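Local coordinates for protein peptide synthetase, module 7 (Actinoplanes teichomyceticus, PDB 4TX3) that probably recruits cytochrome P450 enzymes to the peptide bound to the last module of the teicoplanin synthetase, as a condensation-like X domain, at residues B[257-271]-B[318-331]. Sequence-based numbering, arbitrary orientation.
Sequences AGADMPQLVQAALAM and PTFLEVVARVQEAV
A267 is a small knob at the centre of the apolar contact. Its CB enters a hole between F320, V323, V324 and V327, with V323 CG1 3.6 Å from A267 CB. The small methyl lets the helix axes approach to 8.7 Å at an angle of 119°. L264 reaches the same patch with one branch: CD2 lies 3.5 Å from V324 CG2. The other methyl of V324, CG1, meets A259 CB.

F320 is the knob from the other side, set among L264, A267, A268 and M271. Its CG stands anti to the backbone N (chi1 168°), which carries the ring to the backbone of L264 and A268. L264 O and A268 N lie at the ring edge, near its plane, and V324 CG2 sits over one face, toward the rim. M271 SD is also at the edge, 5.2 Å from the F320 ring centroid, a Met-aromatic contact. The bend at chi3 (99°) brings M271 CE to 3.6 Å from F320 N, beside the first turn of helix 320-331. A T319-E322 capping box closes that turn.

Both helices lie in the C-terminal half of the condensation-type, chloramphenicol acetyltransferase-like fold. Helix 261-278 packs between strand 363-369, by V265 and Q266, and helix 320-334.

The polar side chains meet without hydrogen bonding. Q263 and Q328 cross at about a right angle, and Q263 OE1 lies 3.5 Å from Q328 CB and close to CG. Q263 NE2 goes on to V331 CG1, 3.4 Å away. The extended Q328 chain carries its amide to the turn before helix 261-271, with OE1 3.4 Å from A259 CB and NE2 near G258 CA. An alanine here would remove the Q328 amide, and would probably open a gap beside A259 CB and leave Q263 OE1 without the CG it packs on.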
# COMPACT_ATOMS: atom_id res chain seq x y z
N ALA B 257 8.47 -28.57 6.25
CA ALA B 257 8.28 -28.36 4.80
C ALA B 257 8.05 -26.87 4.50
O ALA B 257 8.15 -26.03 5.40
CB ALA B 257 7.13 -29.21 4.25
N GLY B 258 7.76 -26.52 3.25
CA GLY B 258 7.82 -25.12 2.86
C GLY B 258 6.49 -24.45 2.60
O GLY B 258 6.46 -23.31 2.14
N ALA B 259 5.40 -25.14 2.91
CA ALA B 259 4.09 -24.71 2.43
C ALA B 259 3.45 -23.62 3.29
O ALA B 259 3.31 -23.76 4.50
CB ALA B 259 3.16 -25.90 2.33
N ASP B 260 3.02 -22.56 2.63
CA ASP B 260 2.29 -21.50 3.31
C ASP B 260 0.83 -21.89 3.54
O ASP B 260 0.34 -22.90 3.01
CB ASP B 260 2.38 -20.20 2.50
CG ASP B 260 1.93 -20.39 1.06
OD1 ASP B 260 1.95 -21.55 0.58
OD2 ASP B 260 1.56 -19.38 0.42
N MET B 261 0.13 -21.08 4.32
CA MET B 261 -1.25 -21.37 4.69
C MET B 261 -2.21 -21.57 3.49
O MET B 261 -3.06 -22.45 3.56
CB MET B 261 -1.78 -20.25 5.59
CG MET B 261 -3.16 -20.52 6.14
SD MET B 261 -3.12 -21.88 7.32
CE MET B 261 -1.77 -21.39 8.42
N PRO B 262 -2.08 -20.76 2.41
CA PRO B 262 -3.03 -21.00 1.31
C PRO B 262 -2.96 -22.42 0.75
O PRO B 262 -3.98 -22.99 0.37
CB PRO B 262 -2.60 -19.99 0.24
CG PRO B 262 -1.96 -18.88 1.02
CD PRO B 262 -1.28 -19.53 2.19
N GLN B 263 -1.77 -23.01 0.75
CA GLN B 263 -1.63 -24.37 0.23
C GLN B 263 -2.12 -25.43 1.25
O GLN B 263 -2.66 -26.46 0.86
CB GLN B 263 -0.18 -24.64 -0.17
CG GLN B 263 0.35 -23.73 -1.27
CD GLN B 263 1.79 -24.05 -1.66
OE1 GLN B 263 2.55 -24.64 -0.89
NE2 GLN B 263 2.16 -23.68 -2.87
N LEU B 264 -1.94 -25.16 2.54
CA LEU B 264 -2.44 -26.06 3.58
C LEU B 264 -3.95 -26.20 3.50
O LEU B 264 -4.48 -27.31 3.61
CB LEU B 264 -2.06 -25.56 4.97
CG LEU B 264 -0.58 -25.58 5.35
CD1 LEU B 264 -0.43 -25.31 6.81
CD2 LEU B 264 0.04 -26.90 5.02
N VAL B 265 -4.63 -25.08 3.33
CA VAL B 265 -6.09 -25.06 3.25
C VAL B 265 -6.54 -25.70 1.93
O VAL B 265 -7.56 -26.39 1.87
CB VAL B 265 -6.65 -23.61 3.36
CG1 VAL B 265 -8.15 -23.58 3.18
CG2 VAL B 265 -6.26 -22.99 4.72
N GLN B 266 -5.76 -25.49 0.88
CA GLN B 266 -6.08 -26.13 -0.38
C GLN B 266 -6.00 -27.65 -0.24
O GLN B 266 -6.84 -28.38 -0.79
CB GLN B 266 -5.14 -25.65 -1.48
CG GLN B 266 -5.46 -26.24 -2.81
CD GLN B 266 -4.59 -25.65 -3.88
OE1 GLN B 266 -3.93 -24.63 -3.66
NE2 GLN B 266 -4.57 -26.28 -5.07
N ALA B 267 -5.01 -28.13 0.51
CA ALA B 267 -4.88 -29.56 0.77
C ALA B 267 -6.12 -30.07 1.49
O ALA B 267 -6.79 -31.00 1.03
CB ALA B 267 -3.64 -29.84 1.59
N ALA B 268 -6.43 -29.43 2.62
CA ALA B 268 -7.54 -29.83 3.46
C ALA B 268 -8.87 -29.88 2.69
O ALA B 268 -9.63 -30.85 2.80
CB ALA B 268 -7.65 -28.87 4.65
N LEU B 269 -9.15 -28.83 1.92
CA LEU B 269 -10.36 -28.78 1.09
C LEU B 269 -10.40 -29.93 0.07
O LEU B 269 -11.47 -30.51 -0.17
CB LEU B 269 -10.46 -27.44 0.36
CG LEU B 269 -11.61 -27.28 -0.64
CD1 LEU B 269 -12.96 -27.36 0.04
CD2 LEU B 269 -11.48 -25.99 -1.42
N ALA B 270 -9.25 -30.25 -0.52
CA ALA B 270 -9.18 -31.34 -1.49
C ALA B 270 -9.52 -32.66 -0.79
O ALA B 270 -10.20 -33.52 -1.36
CB ALA B 270 -7.79 -31.40 -2.17
N MET B 271 -9.04 -32.84 0.44
CA MET B 271 -9.36 -34.04 1.20
C MET B 271 -10.85 -34.08 1.51
O MET B 271 -11.47 -35.15 1.52
CB MET B 271 -8.57 -34.12 2.50
CG MET B 271 -7.11 -34.44 2.31
SD MET B 271 -6.20 -34.16 3.84
CE MET B 271 -6.08 -35.82 4.52
N PRO B 318 -3.91 -40.72 1.14
CA PRO B 318 -2.78 -39.92 1.61
C PRO B 318 -3.00 -39.27 2.99
O PRO B 318 -4.11 -38.85 3.33
CB PRO B 318 -2.65 -38.83 0.54
CG PRO B 318 -3.63 -39.18 -0.55
CD PRO B 318 -4.65 -40.05 0.06
N THR B 319 -1.94 -39.20 3.78
CA THR B 319 -1.94 -38.33 4.95
C THR B 319 -2.12 -36.89 4.49
O THR B 319 -1.81 -36.55 3.32
CB THR B 319 -0.64 -38.41 5.73
OG1 THR B 319 0.41 -37.81 4.95
CG2 THR B 319 -0.29 -39.85 6.04
N PHE B 320 -2.60 -36.04 5.39
CA PHE B 320 -2.70 -34.61 5.12
C PHE B 320 -1.39 -34.07 4.61
O PHE B 320 -1.34 -33.35 3.61
CB PHE B 320 -3.12 -33.84 6.38
CG PHE B 320 -2.97 -32.36 6.27
CD1 PHE B 320 -3.82 -31.62 5.45
CD2 PHE B 320 -1.96 -31.69 6.96
CE1 PHE B 320 -3.66 -30.25 5.33
CE2 PHE B 320 -1.80 -30.31 6.85
CZ PHE B 320 -2.65 -29.59 6.04
N LEU B 321 -0.31 -34.43 5.29
CA LEU B 321 1.02 -33.96 4.94
C LEU B 321 1.42 -34.43 3.54
O LEU B 321 2.07 -33.69 2.79
CB LEU B 321 2.06 -34.44 5.96
CG LEU B 321 2.12 -33.78 7.32
CD1 LEU B 321 3.13 -34.54 8.17
CD2 LEU B 321 2.52 -32.32 7.18
N GLU B 322 1.04 -35.65 3.18
CA GLU B 322 1.27 -36.12 1.82
C GLU B 322 0.50 -35.28 0.80
O GLU B 322 1.01 -35.00 -0.30
CB GLU B 322 0.92 -37.61 1.69
CG GLU B 322 2.03 -38.52 2.28
CD GLU B 322 1.60 -39.97 2.54
OE1 GLU B 322 0.40 -40.23 2.77
OE2 GLU B 322 2.50 -40.85 2.53
N VAL B 323 -0.71 -34.85 1.16
CA VAL B 323 -1.52 -34.04 0.24
C VAL B 323 -0.89 -32.66 0.05
O VAL B 323 -0.82 -32.15 -1.07
CB VAL B 323 -2.95 -33.88 0.73
CG1 VAL B 323 -3.72 -32.98 -0.23
CG2 VAL B 323 -3.63 -35.25 0.85
N VAL B 324 -0.41 -32.08 1.15
CA VAL B 324 0.29 -30.80 1.14
C VAL B 324 1.46 -30.82 0.18
O VAL B 324 1.60 -29.93 -0.66
CB VAL B 324 0.78 -30.41 2.56
CG1 VAL B 324 1.80 -29.27 2.50
CG2 VAL B 324 -0.42 -30.04 3.45
N ALA B 325 2.30 -31.84 0.30
CA ALA B 325 3.47 -31.96 -0.54
C ALA B 325 3.10 -32.11 -2.02
O ALA B 325 3.79 -31.56 -2.89
CB ALA B 325 4.33 -33.13 -0.07
N ARG B 326 2.02 -32.84 -2.32
CA ARG B 326 1.54 -32.94 -3.72
C ARG B 326 1.01 -31.60 -4.24
O ARG B 326 1.25 -31.24 -5.40
CB ARG B 326 0.44 -33.99 -3.85
CG ARG B 326 0.92 -35.41 -3.75
CD ARG B 326 -0.22 -36.41 -3.84
NE ARG B 326 0.16 -37.67 -3.20
CZ ARG B 326 -0.66 -38.71 -3.04
NH1 ARG B 326 -1.91 -38.67 -3.48
NH2 ARG B 326 -0.20 -39.80 -2.44
N VAL B 327 0.28 -30.88 -3.39
CA VAL B 327 -0.23 -29.55 -3.73
C VAL B 327 0.94 -28.62 -4.00
O VAL B 327 0.99 -27.94 -5.02
CB VAL B 327 -1.12 -28.98 -2.59
CG1 VAL B 327 -1.26 -27.45 -2.71
CG2 VAL B 327 -2.48 -29.67 -2.57
N GLN B 328 1.89 -28.62 -3.07
CA GLN B 328 3.00 -27.70 -3.11
C GLN B 328 3.87 -27.96 -4.32
O GLN B 328 4.35 -27.03 -4.97
CB GLN B 328 3.80 -27.80 -1.81
CG GLN B 328 5.10 -27.00 -1.79
CD GLN B 328 5.82 -27.13 -0.46
OE1 GLN B 328 5.30 -27.73 0.50
NE2 GLN B 328 7.03 -26.56 -0.38
N GLU B 329 4.07 -29.23 -4.64
CA GLU B 329 4.82 -29.56 -5.83
C GLU B 329 4.10 -29.08 -7.10
O GLU B 329 4.71 -28.43 -7.94
CB GLU B 329 5.08 -31.06 -5.91
CG GLU B 329 5.79 -31.45 -7.17
CD GLU B 329 6.31 -32.86 -7.11
OE1 GLU B 329 5.64 -33.76 -7.68
OE2 GLU B 329 7.39 -33.08 -6.51
N ALA B 330 2.81 -29.39 -7.20
CA ALA B 330 1.99 -28.96 -8.33
C ALA B 330 1.95 -27.44 -8.49
O ALA B 330 2.06 -26.93 -9.61
CB ALA B 330 0.58 -29.50 -8.19
N VAL B 331 1.79 -26.71 -7.39
CA VAL B 331 1.68 -25.26 -7.46
C VAL B 331 2.99 -24.64 -7.93
O VAL B 331 3.01 -23.82 -8.85
CB VAL B 331 1.28 -24.65 -6.10
CG1 VAL B 331 1.38 -23.13 -6.14
CG2 VAL B 331 -0.13 -25.08 -5.73